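Local coordinates for Afp2 (Serratia entomophila, PDB 6RBN), which probably serves as a sheath subunit that helps wrap the inner tube of the anti-feeding prophage, a contractile injection system, at residues N257-E260 with R261-K265; A106-D109 with T110-T114; G139-P143 with D144-E148; K265-N268 with K269-F272. All coordinates share one frame; numbering follows the deposited sequence.

Contact 1: N257-E260 with R261-K265; sequences NAVE and RDIQK
Two successive turns of helix 250-267, in the C-terminal part of the sheath protein, meet where N257-E260 passes into R261-K265, and the contact is the i to i+4 ladder of an alpha-helix. R261 N donates to N257 O (3.2 Å), D262 N to A258 O (3.1 Å) and I263 N to V259 O (3.0 Å), with N-H...O angles between 146° and 152°; Q264 N to E260 O is a weak fourth rung.

The side chains of the two turns divide by chemistry. V259 and I263, both branched and apolar, suit a buried stripe that packs on helix 277-295 and on F445 of an Afp3 chain. Buried E260 turns its carboxylate to R125 in a salt bridge, which probably offsets a nearby like charge from E14 of another Afp3 chain. R261 lays the apolar CB and CG of its chain over N257 O, and its guanidinium moves off toward the D98 carbonyl in a weak bond.

With CG1 of V259 anti to the backbone N (chi1 173°), this branch runs alongside the extended I263 chain and meets its CD1 at 3.7 Å.

Contact 2: A106-D109 with T110-T114; sequences AGTD and TTTYT
The backbone of T108 and D109 is extended, with phi and psi typical of a beta conformation, and at T110 it swings into a left-handed bend (phi 68°) before the chain enters helix 112-122. This bend folds the first helical residues back toward T108 and D109, so that threonine meets threonine and tyrosine meets aspartate.

T110 OG1 donates to D109 O over 2.6 Å, approaching from above the carbonyl plane at a C=O...O angle of only 98°, a strongly bent arrangement. The hydroxyl gets there because chi1 of T110 is 67°, which tucks OG1 between its own backbone N and carbonyl carbon, close to the preceding peptide. Threonine suits this place by offering a hydroxyl on a very short tether.

Y113 supplies the broad surface. D109 CA lies over one face of its ring, 4.1 Å from the centroid and near the ring normal, a CH-pi contact offset toward the rim. The phenol oxygen reaches on to D109 CB, with OH 3.5 Å from it. A small, polar aspartate can thus lie against the ring through its backbone and CB while its carboxylate remains at an exposed position. T108 and T112 meet roughly at a right angle: the CG2 methyl of T108 rests 3.3 Å from T112 OG1.

The loop joins strand 102-105 of the mixed sheet to helix 112-122. G107 N binds D131 just beyond strand 127-129, and Y113 meets the ring of F130 with nearly perpendicular planes.

Contact 3: G139-P143 with D144-E148; sequences GTAKP and DEVME
E145 stands against K142, and its side chain can be followed outward from the backbone. CB sits beside the K142 carbonyl, 3.4 Å from its O. CG, anti to the carbonyl carbon of E145 (chi1 -64°), touches CG of K142 at 3.8 Å, so the two chains cross at a slant through their methylene groups. Beyond this the E145 chain bends at chi2 and the carboxylate turns away; K142 bends twice and carries its ammonium elsewhere, leaving CD of E145 8.4 Å from NZ of K142. The pair therefore meets by its aliphatic parts, and no salt bridge forms between them. Long charged chains suit this exposed surface, where their hydrocarbon stems can pack and their ends can face solvent.

The backbone beneath is the opening of the short, weakly bonded helix 143-146 in the subtilisin-like domain of the sheath protein. E145 N donates to K142 O over 2.7 Å with an N-H...O angle of 157°, an i to i+3 bond that closes the first turn. P143 suits the first turn: its ring fixes phi near the helical value, and it has no backbone N-H to offer where the helix needs none.

On another side of the turn lies the apolar pair. The CB of A141 meets CG2 of V146 at 3.8 Å, the methyl of alanine against one branch of the valine, and both residues, like P143, pack on Y216 of helix 210-216. M147 CG rests 3.4 Å from P143 O, while the rest of its thioether chain turns toward V158 and L222.

Contact 4: K265-N268 with K269-F272; sequences KSLN and KLVF
K269 reaches back to K265, and L270 to L267, where helix 250-267 frays into the loop before strand 273-274. Both polar interactions are weak. K269 NZ donates to K265 O at 3.4 Å, its long chain bent at chi3 and chi4 to bring the ammonium back along the helix; a lysine suits a helix C-terminal end, where carbonyls lack their usual i+4 partners. L270 N donates to L267 O at 3.3 Å, an i to i+3 bond in place of the alpha-helical i to i+4 pattern.

The apolar contact joins the two leucines. CD2 of L267 meets CD1 of L270 at 3.9 Å, and both also pack on V283 of helix 277-295, as suits residues facing a neighbouring helix. V271 touches a carbonyl by van der Waals contact: CG1 lies anti to the backbone N (chi1 -177°), which puts CG2 beside that N, 3.3 Å from L267 O.

The K265 and K269 ammonium nitrogens are 6.6 Å apart. K265 pairs with D327 of an Afp3 chain, which would offset their repulsion, and K269 NZ turned to a carbonyl would probably partly balance the negative end of the helix dipole.

In the fold
From the N terminus, contact 2 comes first, rounding the bend that carries strand 102-105 into helix 112-122. The chain then passes strand 127-129 to contact 3, which opens the short helix 143-146 beside helix 210-216; the two centres are about 19 Å apart, both in the subtilisin-like domain. Contact 1 follows in the C-terminal domain, in the second half of helix 250-267; contact 4 lies where that helix gives way to the loop, its centre about 12 Å from that of contact 1. All are local turns following one another, with contacts 1 and 4 overlapping at K265; none encloses another. Contacts 1 and 4 face Afp3 chains; contact 3 lies across the subunit's centre from both.

Contact 1: N257-E260 with R261-K265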
ATOM      1  N   ASN C 257      66.580  39.181  24.312  1.00 67.59           N
ATOM      2  CA  ASN C 257      66.647  39.939  23.067  1.00 67.59           C
ATOM      3  C   ASN C 257      66.546  39.031  21.851  1.00 67.59           C
ATOM      4  O   ASN C 257      66.016  39.444  20.819  1.00 67.59           O
ATOM      5  CB  ASN C 257      67.941  40.747  23.003  1.00 67.59           C
ATOM      6  CG  ASN C 257      67.977  41.856  24.018  1.00 67.59           C
ATOM      7  OD1 ASN C 257      66.968  42.498  24.285  1.00 67.59           O
ATOM      8  ND2 ASN C 257      69.149  42.100  24.584  1.00 67.59           N
ATOM      9  N   ALA C 258      67.032  37.796  21.956  1.00 67.45           N
ATOM     10  CA  ALA C 258      66.837  36.841  20.872  1.00 67.45           C
ATOM     11  C   ALA C 258      65.395  36.360  20.816  1.00 67.45           C
ATOM     12  O   ALA C 258      64.865  36.099  19.732  1.00 67.45           O
ATOM     13  CB  ALA C 258      67.791  35.660  21.040  1.00 67.45           C
ATOM     14  N   VAL C 259      64.747  36.233  21.972  1.00 66.95           N
ATOM     15  CA  VAL C 259      63.355  35.799  22.016  1.00 66.95           C
ATOM     16  C   VAL C 259      62.435  36.914  21.533  1.00 66.95           C
ATOM     17  O   VAL C 259      61.499  36.677  20.762  1.00 66.95           O
ATOM     18  CB  VAL C 259      62.998  35.332  23.440  1.00 66.95           C
ATOM     19  CG1 VAL C 259      61.533  35.040  23.569  1.00 66.95           C
ATOM     20  CG2 VAL C 259      63.766  34.095  23.780  1.00 66.95           C
ATOM     21  N   GLU C 260      62.709  38.149  21.959  1.00 67.83           N
ATOM     22  CA  GLU C 260      61.856  39.280  21.605  1.00 67.83           C
ATOM     23  C   GLU C 260      61.951  39.622  20.128  1.00 67.83           C
ATOM     24  O   GLU C 260      60.974  40.086  19.534  1.00 67.83           O
ATOM     25  CB  GLU C 260      62.218  40.484  22.471  1.00 67.83           C
ATOM     26  CG  GLU C 260      61.719  40.329  23.887  1.00 67.83           C
ATOM     27  CD  GLU C 260      62.278  41.320  24.869  1.00 67.83           C
ATOM     28  OE1 GLU C 260      63.203  42.071  24.516  1.00 67.83           O
ATOM     29  OE2 GLU C 260      61.802  41.331  26.016  1.00 67.83           O
ATOM     30  N   ARG C 261      63.107  39.387  19.510  1.00 70.77           N
ATOM     31  CA  ARG C 261      63.223  39.653  18.081  1.00 70.77           C
ATOM     32  C   ARG C 261      62.622  38.526  17.253  1.00 70.77           C
ATOM     33  O   ARG C 261      61.976  38.782  16.234  1.00 70.77           O
ATOM     34  CB  ARG C 261      64.683  39.883  17.696  1.00 70.77           C
ATOM     35  CG  ARG C 261      65.253  41.196  18.194  1.00 70.77           C
ATOM     36  CD  ARG C 261      66.736  41.297  17.894  1.00 70.77           C
ATOM     37  NE  ARG C 261      67.002  41.399  16.465  1.00 70.77           N
ATOM     38  CZ  ARG C 261      67.083  42.547  15.803  1.00 70.77           C
ATOM     39  NH1 ARG C 261      66.932  43.696  16.446  1.00 70.77           N
ATOM     40  NH2 ARG C 261      67.324  42.547  14.500  1.00 70.77           N
ATOM     41  N   ASP C 262      62.809  37.273  17.672  1.00 68.90           N
ATOM     42  CA  ASP C 262      62.308  36.159  16.875  1.00 68.90           C
ATOM     43  C   ASP C 262      60.807  35.963  17.012  1.00 68.90           C
ATOM     44  O   ASP C 262      60.190  35.390  16.109  1.00 68.90           O
ATOM     45  CB  ASP C 262      63.026  34.868  17.250  1.00 68.90           C
ATOM     46  CG  ASP C 262      64.465  34.848  16.791  1.00 68.90           C
ATOM     47  OD1 ASP C 262      64.769  35.494  15.768  1.00 68.90           O
ATOM     48  OD2 ASP C 262      65.292  34.185  17.448  1.00 68.90           O
ATOM     49  N   ILE C 263      60.204  36.407  18.114  1.00 64.33           N
ATOM     50  CA  ILE C 263      58.750  36.363  18.209  1.00 64.33           C
ATOM     51  C   ILE C 263      58.127  37.458  17.355  1.00 64.33           C
ATOM     52  O   ILE C 263      57.147  37.218  16.639  1.00 64.33           O
ATOM     53  CB  ILE C 263      58.301  36.430  19.681  1.00 64.33           C
ATOM     54  CG1 ILE C 263      58.604  35.107  20.379  1.00 64.33           C
ATOM     55  CG2 ILE C 263      56.828  36.746  19.814  1.00 64.33           C
ATOM     56  CD1 ILE C 263      58.266  35.102  21.837  1.00 64.33           C
ATOM     57  N   GLN C 264      58.706  38.662  17.367  1.00 65.76           N
ATOM     58  CA  GLN C 264      58.135  39.721  16.545  1.00 65.76           C
ATOM     59  C   GLN C 264      58.443  39.537  15.066  1.00 65.76           C
ATOM     60  O   GLN C 264      57.743  40.113  14.236  1.00 65.76           O
ATOM     61  CB  GLN C 264      58.609  41.102  16.995  1.00 65.76           C
ATOM     62  CG  GLN C 264      60.041  41.436  16.676  1.00 65.76           C
ATOM     63  CD  GLN C 264      60.404  42.843  17.091  1.00 65.76           C
ATOM     64  OE1 GLN C 264      59.563  43.591  17.582  1.00 65.76           O
ATOM     65  NE2 GLN C 264      61.658  43.217  16.881  1.00 65.76           N
ATOM     66  N   LYS C 265      59.457  38.748  14.711  1.00 66.32           N
ATOM     67  CA  LYS C 265      59.617  38.372  13.312  1.00 66.32           C
ATOM     68  C   LYS C 265      58.540  37.391  12.876  1.00 66.32           C
ATOM     69  O   LYS C 265      58.160  37.369  11.702  1.00 66.32           O
ATOM     70  CB  LYS C 265      61.001  37.774  13.069  1.00 66.32           C
ATOM     71  CG  LYS C 265      62.121  38.797  12.979  1.00 66.32           C
ATOM     72  CD  LYS C 265      63.497  38.144  12.951  1.00 66.32           C
ATOM     73  CE  LYS C 265      63.987  37.870  11.535  1.00 66.32           C
ATOM     74  NZ  LYS C 265      63.295  36.730  10.873  1.00 66.32           N
TER

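Contact 2: A106-D109 with T110-T114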
ATOM      1  N   ALA C 106      84.193  50.421  18.542  1.00 80.70           N
ATOM      2  CA  ALA C 106      85.545  50.021  18.158  1.00 80.70           C
ATOM      3  C   ALA C 106      86.500  51.183  18.420  1.00 80.70           C
ATOM      4  O   ALA C 106      86.923  51.906  17.515  1.00 80.70           O
ATOM      5  CB  ALA C 106      85.577  49.585  16.701  1.00 80.70           C
ATOM      6  N   GLY C 107      86.849  51.357  19.692  1.00 83.91           N
ATOM      7  CA  GLY C 107      87.737  52.432  20.092  1.00 83.91           C
ATOM      8  C   GLY C 107      87.063  53.784  20.039  1.00 83.91           C
ATOM      9  O   GLY C 107      87.624  54.747  19.512  1.00 83.91           O
ATOM     10  N   THR C 108      85.852  53.871  20.586  1.00 86.97           N
ATOM     11  CA  THR C 108      85.023  55.057  20.449  1.00 86.97           C
ATOM     12  C   THR C 108      84.297  55.304  21.764  1.00 86.97           C
ATOM     13  O   THR C 108      83.808  54.361  22.390  1.00 86.97           O
ATOM     14  CB  THR C 108      84.014  54.881  19.308  1.00 86.97           C
ATOM     15  OG1 THR C 108      84.696  54.457  18.124  1.00 86.97           O
ATOM     16  CG2 THR C 108      83.348  56.180  18.997  1.00 86.97           C
ATOM     17  N   ASP C 109      84.231  56.566  22.186  1.00 91.43           N
ATOM     18  CA  ASP C 109      83.586  56.899  23.447  1.00 91.43           C
ATOM     19  C   ASP C 109      82.927  58.269  23.371  1.00 91.43           C
ATOM     20  O   ASP C 109      83.283  59.101  22.532  1.00 91.43           O
ATOM     21  CB  ASP C 109      84.585  56.838  24.613  1.00 91.43           C
ATOM     22  CG  ASP C 109      85.820  57.700  24.387  1.00 91.43           C
ATOM     23  OD1 ASP C 109      85.988  58.268  23.286  1.00 91.43           O
ATOM     24  OD2 ASP C 109      86.637  57.806  25.325  1.00 91.43           O
ATOM     25  N   THR C 110      81.925  58.465  24.239  1.00 91.14           N
ATOM     26  CA  THR C 110      81.203  59.707  24.555  1.00 91.14           C
ATOM     27  C   THR C 110      80.337  60.240  23.415  1.00 91.14           C
ATOM     28  O   THR C 110      79.654  61.253  23.583  1.00 91.14           O
ATOM     29  CB  THR C 110      82.144  60.824  25.040  1.00 91.14           C
ATOM     30  OG1 THR C 110      83.018  61.246  23.983  1.00 91.14           O
ATOM     31  CG2 THR C 110      82.972  60.355  26.235  1.00 91.14           C
ATOM     32  N   THR C 111      80.346  59.578  22.268  1.00 89.79           N
ATOM     33  CA  THR C 111      79.441  59.868  21.163  1.00 89.79           C
ATOM     34  C   THR C 111      78.631  58.647  20.776  1.00 89.79           C
ATOM     35  O   THR C 111      77.438  58.761  20.479  1.00 89.79           O
ATOM     36  CB  THR C 111      80.239  60.378  19.955  1.00 89.79           C
ATOM     37  OG1 THR C 111      81.036  61.497  20.353  1.00 89.79           O
ATOM     38  CG2 THR C 111      79.314  60.826  18.834  1.00 89.79           C
ATOM     39  N   THR C 112      79.258  57.471  20.800  1.00 87.29           N
ATOM     40  CA  THR C 112      78.514  56.220  20.772  1.00 87.29           C
ATOM     41  C   THR C 112      77.652  56.072  22.019  1.00 87.29           C
ATOM     42  O   THR C 112      76.533  55.558  21.935  1.00 87.29           O
ATOM     43  CB  THR C 112      79.492  55.049  20.632  1.00 87.29           C
ATOM     44  OG1 THR C 112      80.257  55.219  19.438  1.00 87.29           O
ATOM     45  CG2 THR C 112      78.773  53.717  20.542  1.00 87.29           C
ATOM     46  N   TYR C 113      78.132  56.572  23.164  1.00 86.03           N
ATOM     47  CA  TYR C 113      77.423  56.405  24.434  1.00 86.03           C
ATOM     48  C   TYR C 113      76.110  57.175  24.439  1.00 86.03           C
ATOM     49  O   TYR C 113      75.079  56.661  24.884  1.00 86.03           O
ATOM     50  CB  TYR C 113      78.286  56.883  25.606  1.00 86.03           C
ATOM     51  CG  TYR C 113      79.592  56.157  25.852  1.00 86.03           C
ATOM     52  CD1 TYR C 113      79.863  54.922  25.282  1.00 86.03           C
ATOM     53  CD2 TYR C 113      80.565  56.727  26.666  1.00 86.03           C
ATOM     54  CE1 TYR C 113      81.063  54.285  25.506  1.00 86.03           C
ATOM     55  CE2 TYR C 113      81.764  56.090  26.898  1.00 86.03           C
ATOM     56  CZ  TYR C 113      82.005  54.870  26.317  1.00 86.03           C
ATOM     57  OH  TYR C 113      83.197  54.222  26.536  1.00 86.03           O
ATOM     58  N   THR C 114      76.129  58.414  23.945  1.00 84.57           N
ATOM     59  CA  THR C 114      74.914  59.218  23.915  1.00 84.57           C
ATOM     60  C   THR C 114      73.963  58.803  22.802  1.00 84.57           C
ATOM     61  O   THR C 114      72.787  59.172  22.848  1.00 84.57           O
ATOM     62  CB  THR C 114      75.252  60.705  23.780  1.00 84.57           C
ATOM     63  OG1 THR C 114      74.048  61.475  23.866  1.00 84.57           O
ATOM     64  CG2 THR C 114      75.937  60.990  22.461  1.00 84.57           C
TER

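Contact 3: G139-P143 with D144-E148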
ATOM      1  N   GLY C 139      95.168  50.684  40.412  1.00104.09           N
ATOM      2  CA  GLY C 139      94.883  49.826  41.548  1.00104.09           C
ATOM      3  C   GLY C 139      94.459  50.580  42.790  1.00104.09           C
ATOM      4  O   GLY C 139      93.798  50.001  43.661  1.00104.09           O
ATOM      5  N   THR C 140      94.831  51.851  42.900  1.00109.59           N
ATOM      6  CA  THR C 140      94.270  52.784  43.873  1.00109.59           C
ATOM      7  C   THR C 140      93.220  53.667  43.218  1.00109.59           C
ATOM      8  O   THR C 140      93.099  54.856  43.521  1.00109.59           O
ATOM      9  CB  THR C 140      95.373  53.630  44.497  1.00109.59           C
ATOM     10  OG1 THR C 140      96.031  54.387  43.476  1.00109.59           O
ATOM     11  CG2 THR C 140      96.390  52.741  45.188  1.00109.59           C
ATOM     12  N   ALA C 141      92.449  53.080  42.301  1.00106.86           N
ATOM     13  CA  ALA C 141      91.757  53.838  41.272  1.00106.86           C
ATOM     14  C   ALA C 141      90.425  54.429  41.705  1.00106.86           C
ATOM     15  O   ALA C 141      89.913  55.292  40.983  1.00106.86           O
ATOM     16  CB  ALA C 141      91.524  52.954  40.052  1.00106.86           C
ATOM     17  N   LYS C 142      89.867  54.003  42.863  1.00107.54           N
ATOM     18  CA  LYS C 142      88.515  54.334  43.324  1.00107.54           C
ATOM     19  C   LYS C 142      87.499  53.935  42.255  1.00107.54           C
ATOM     20  O   LYS C 142      87.122  54.767  41.416  1.00107.54           O
ATOM     21  CB  LYS C 142      88.386  55.814  43.713  1.00107.54           C
ATOM     22  CG  LYS C 142      87.048  56.195  44.332  1.00107.54           C
ATOM     23  CD  LYS C 142      86.815  55.474  45.648  1.00107.54           C
ATOM     24  CE  LYS C 142      87.739  55.988  46.740  1.00107.54           C
ATOM     25  NZ  LYS C 142      87.465  55.328  48.046  1.00107.54           N
ATOM     26  N   PRO C 143      87.102  52.654  42.226  1.00101.64           N
ATOM     27  CA  PRO C 143      86.418  52.070  41.050  1.00101.64           C
ATOM     28  C   PRO C 143      85.119  52.741  40.611  1.00101.64           C
ATOM     29  O   PRO C 143      84.697  52.516  39.470  1.00101.64           O
ATOM     30  CB  PRO C 143      86.142  50.631  41.499  1.00101.64           C
ATOM     31  CG  PRO C 143      86.104  50.694  42.975  1.00101.64           C
ATOM     32  CD  PRO C 143      87.109  51.730  43.371  1.00101.64           C
ATOM     33  N   ASP C 144      84.471  53.541  41.458  1.00104.15           N
ATOM     34  CA  ASP C 144      83.320  54.305  41.000  1.00104.15           C
ATOM     35  C   ASP C 144      83.717  55.487  40.131  1.00104.15           C
ATOM     36  O   ASP C 144      82.882  55.986  39.370  1.00104.15           O
ATOM     37  CB  ASP C 144      82.507  54.800  42.194  1.00104.15           C
ATOM     38  CG  ASP C 144      81.827  53.675  42.939  1.00104.15           C
ATOM     39  OD1 ASP C 144      81.504  52.651  42.303  1.00104.15           O
ATOM     40  OD2 ASP C 144      81.616  53.815  44.161  1.00104.15           O
ATOM     41  N   GLU C 145      84.966  55.943  40.224  1.00102.65           N
ATOM     42  CA  GLU C 145      85.420  57.058  39.403  1.00102.65           C
ATOM     43  C   GLU C 145      85.888  56.598  38.031  1.00102.65           C
ATOM     44  O   GLU C 145      85.934  57.400  37.094  1.00102.65           O
ATOM     45  CB  GLU C 145      86.540  57.813  40.119  1.00102.65           C
ATOM     46  CG  GLU C 145      86.106  58.466  41.421  1.00102.65           C
ATOM     47  CD  GLU C 145      85.132  59.611  41.210  1.00102.65           C
ATOM     48  OE1 GLU C 145      85.246  60.311  40.183  1.00102.65           O
ATOM     49  OE2 GLU C 145      84.247  59.806  42.069  1.00102.65           O
ATOM     50  N   VAL C 146      86.249  55.320  37.899  1.00 96.50           N
ATOM     51  CA  VAL C 146      86.609  54.758  36.599  1.00 96.50           C
ATOM     52  C   VAL C 146      85.386  54.501  35.737  1.00 96.50           C
ATOM     53  O   VAL C 146      85.443  54.680  34.513  1.00 96.50           O
ATOM     54  CB  VAL C 146      87.421  53.468  36.838  1.00 96.50           C
ATOM     55  CG1 VAL C 146      87.866  52.823  35.534  1.00 96.50           C
ATOM     56  CG2 VAL C 146      88.617  53.754  37.723  1.00 96.50           C
ATOM     57  N   MET C 147      84.257  54.153  36.350  1.00 93.34           N
ATOM     58  CA  MET C 147      83.069  53.698  35.642  1.00 93.34           C
ATOM     59  C   MET C 147      82.009  54.788  35.518  1.00 93.34           C
ATOM     60  O   MET C 147      80.818  54.487  35.437  1.00 93.34           O
ATOM     61  CB  MET C 147      82.477  52.485  36.352  1.00 93.34           C
ATOM     62  CG  MET C 147      83.438  51.335  36.506  1.00 93.34           C
ATOM     63  SD  MET C 147      84.048  50.772  34.921  1.00 93.34           S
ATOM     64  CE  MET C 147      82.551  50.079  34.254  1.00 93.34           C
ATOM     65  N   GLU C 148      82.412  56.055  35.503  1.00 98.27           N
ATOM     66  CA  GLU C 148      81.443  57.142  35.528  1.00 98.27           C
ATOM     67  C   GLU C 148      81.078  57.669  34.148  1.00 98.27           C
ATOM     68  O   GLU C 148      80.106  58.421  34.034  1.00 98.27           O
ATOM     69  CB  GLU C 148      81.959  58.297  36.391  1.00 98.27           C
ATOM     70  CG  GLU C 148      83.192  58.980  35.848  1.00 98.27           C
ATOM     71  CD  GLU C 148      83.690  60.073  36.770  1.00 98.27           C
ATOM     72  OE1 GLU C 148      83.068  60.281  37.831  1.00 98.27           O
ATOM     73  OE2 GLU C 148      84.706  60.716  36.437  1.00 98.27           O
TER

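Contact 4: K265-N268 with K269-F272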
ATOM      1  N   LYS C 265      59.457  38.748  14.711  1.00 66.32           N
ATOM      2  CA  LYS C 265      59.617  38.372  13.312  1.00 66.32           C
ATOM      3  C   LYS C 265      58.540  37.391  12.876  1.00 66.32           C
ATOM      4  O   LYS C 265      58.160  37.369  11.702  1.00 66.32           O
ATOM      5  CB  LYS C 265      61.001  37.774  13.069  1.00 66.32           C
ATOM      6  CG  LYS C 265      62.121  38.797  12.979  1.00 66.32           C
ATOM      7  CD  LYS C 265      63.497  38.144  12.951  1.00 66.32           C
ATOM      8  CE  LYS C 265      63.987  37.870  11.535  1.00 66.32           C
ATOM      9  NZ  LYS C 265      63.295  36.730  10.873  1.00 66.32           N
ATOM     10  N   SER C 266      58.035  36.582  13.803  1.00 65.23           N
ATOM     11  CA  SER C 266      56.996  35.620  13.470  1.00 65.23           C
ATOM     12  C   SER C 266      55.609  36.238  13.521  1.00 65.23           C
ATOM     13  O   SER C 266      54.712  35.791  12.801  1.00 65.23           O
ATOM     14  CB  SER C 266      57.065  34.424  14.415  1.00 65.23           C
ATOM     15  OG  SER C 266      56.032  33.501  14.135  1.00 65.23           O
ATOM     16  N   LEU C 267      55.409  37.253  14.355  1.00 62.49           N
ATOM     17  CA  LEU C 267      54.105  37.882  14.491  1.00 62.49           C
ATOM     18  C   LEU C 267      53.915  39.080  13.573  1.00 62.49           C
ATOM     19  O   LEU C 267      52.829  39.661  13.572  1.00 62.49           O
ATOM     20  CB  LEU C 267      53.860  38.310  15.939  1.00 62.49           C
ATOM     21  CG  LEU C 267      53.751  37.191  16.973  1.00 62.49           C
ATOM     22  CD1 LEU C 267      53.498  37.769  18.350  1.00 62.49           C
ATOM     23  CD2 LEU C 267      52.670  36.208  16.592  1.00 62.49           C
ATOM     24  N   ASN C 268      54.929  39.471  12.798  1.00 64.15           N
ATOM     25  CA  ASN C 268      54.709  40.495  11.784  1.00 64.15           C
ATOM     26  C   ASN C 268      53.901  39.977  10.609  1.00 64.15           C
ATOM     27  O   ASN C 268      53.320  40.777   9.872  1.00 64.15           O
ATOM     28  CB  ASN C 268      56.029  41.068  11.273  1.00 64.15           C
ATOM     29  CG  ASN C 268      56.629  42.089  12.211  1.00 64.15           C
ATOM     30  OD1 ASN C 268      55.924  42.915  12.784  1.00 64.15           O
ATOM     31  ND2 ASN C 268      57.942  42.040  12.369  1.00 64.15           N
ATOM     32  N   LYS C 269      53.850  38.664  10.412  1.00 66.08           N
ATOM     33  CA  LYS C 269      52.994  38.096   9.385  1.00 66.08           C
ATOM     34  C   LYS C 269      51.548  37.951   9.835  1.00 66.08           C
ATOM     35  O   LYS C 269      50.703  37.556   9.026  1.00 66.08           O
ATOM     36  CB  LYS C 269      53.546  36.743   8.938  1.00 66.08           C
ATOM     37  CG  LYS C 269      54.892  36.847   8.250  1.00 66.08           C
ATOM     38  CD  LYS C 269      55.351  35.507   7.713  1.00 66.08           C
ATOM     39  CE  LYS C 269      55.787  34.588   8.831  1.00 66.08           C
ATOM     40  NZ  LYS C 269      57.017  35.097   9.489  1.00 66.08           N
ATOM     41  N   LEU C 270      51.243  38.258  11.093  1.00 64.47           N
ATOM     42  CA  LEU C 270      49.879  38.260  11.597  1.00 64.47           C
ATOM     43  C   LEU C 270      49.368  39.665  11.879  1.00 64.47           C
ATOM     44  O   LEU C 270      48.315  39.820  12.504  1.00 64.47           O
ATOM     45  CB  LEU C 270      49.778  37.404  12.859  1.00 64.47           C
ATOM     46  CG  LEU C 270      50.006  35.913  12.630  1.00 64.47           C
ATOM     47  CD1 LEU C 270      49.991  35.165  13.943  1.00 64.47           C
ATOM     48  CD2 LEU C 270      48.957  35.371  11.688  1.00 64.47           C
ATOM     49  N   VAL C 271      50.092  40.684  11.457  1.00 63.29           N
ATOM     50  CA  VAL C 271      49.613  42.055  11.553  1.00 63.29           C
ATOM     51  C   VAL C 271      48.640  42.287  10.404  1.00 63.29           C
ATOM     52  O   VAL C 271      48.764  41.670   9.339  1.00 63.29           O
ATOM     53  CB  VAL C 271      50.815  43.026  11.537  1.00 63.29           C
ATOM     54  CG1 VAL C 271      50.394  44.465  11.699  1.00 63.29           C
ATOM     55  CG2 VAL C 271      51.776  42.665  12.640  1.00 63.29           C
ATOM     56  N   PHE C 272      47.623  43.121  10.654  1.00 63.54           N
ATOM     57  CA  PHE C 272      46.498  43.478   9.785  1.00 63.54           C
ATOM     58  C   PHE C 272      45.549  42.308   9.564  1.00 63.54           C
ATOM     59  O   PHE C 272      44.724  42.351   8.648  1.00 63.54           O
ATOM     60  CB  PHE C 272      46.942  44.063   8.439  1.00 63.54           C
ATOM     61  CG  PHE C 272      47.772  45.301   8.569  1.00 63.54           C
ATOM     62  CD1 PHE C 272      47.186  46.521   8.849  1.00 63.54           C
ATOM     63  CD2 PHE C 272      49.145  45.243   8.411  1.00 63.54           C
ATOM     64  CE1 PHE C 272      47.956  47.657   8.972  1.00 63.54           C
ATOM     65  CE2 PHE C 272      49.919  46.375   8.532  1.00 63.54           C
ATOM     66  CZ  PHE C 272      49.325  47.580   8.811  1.00 63.54           C
TER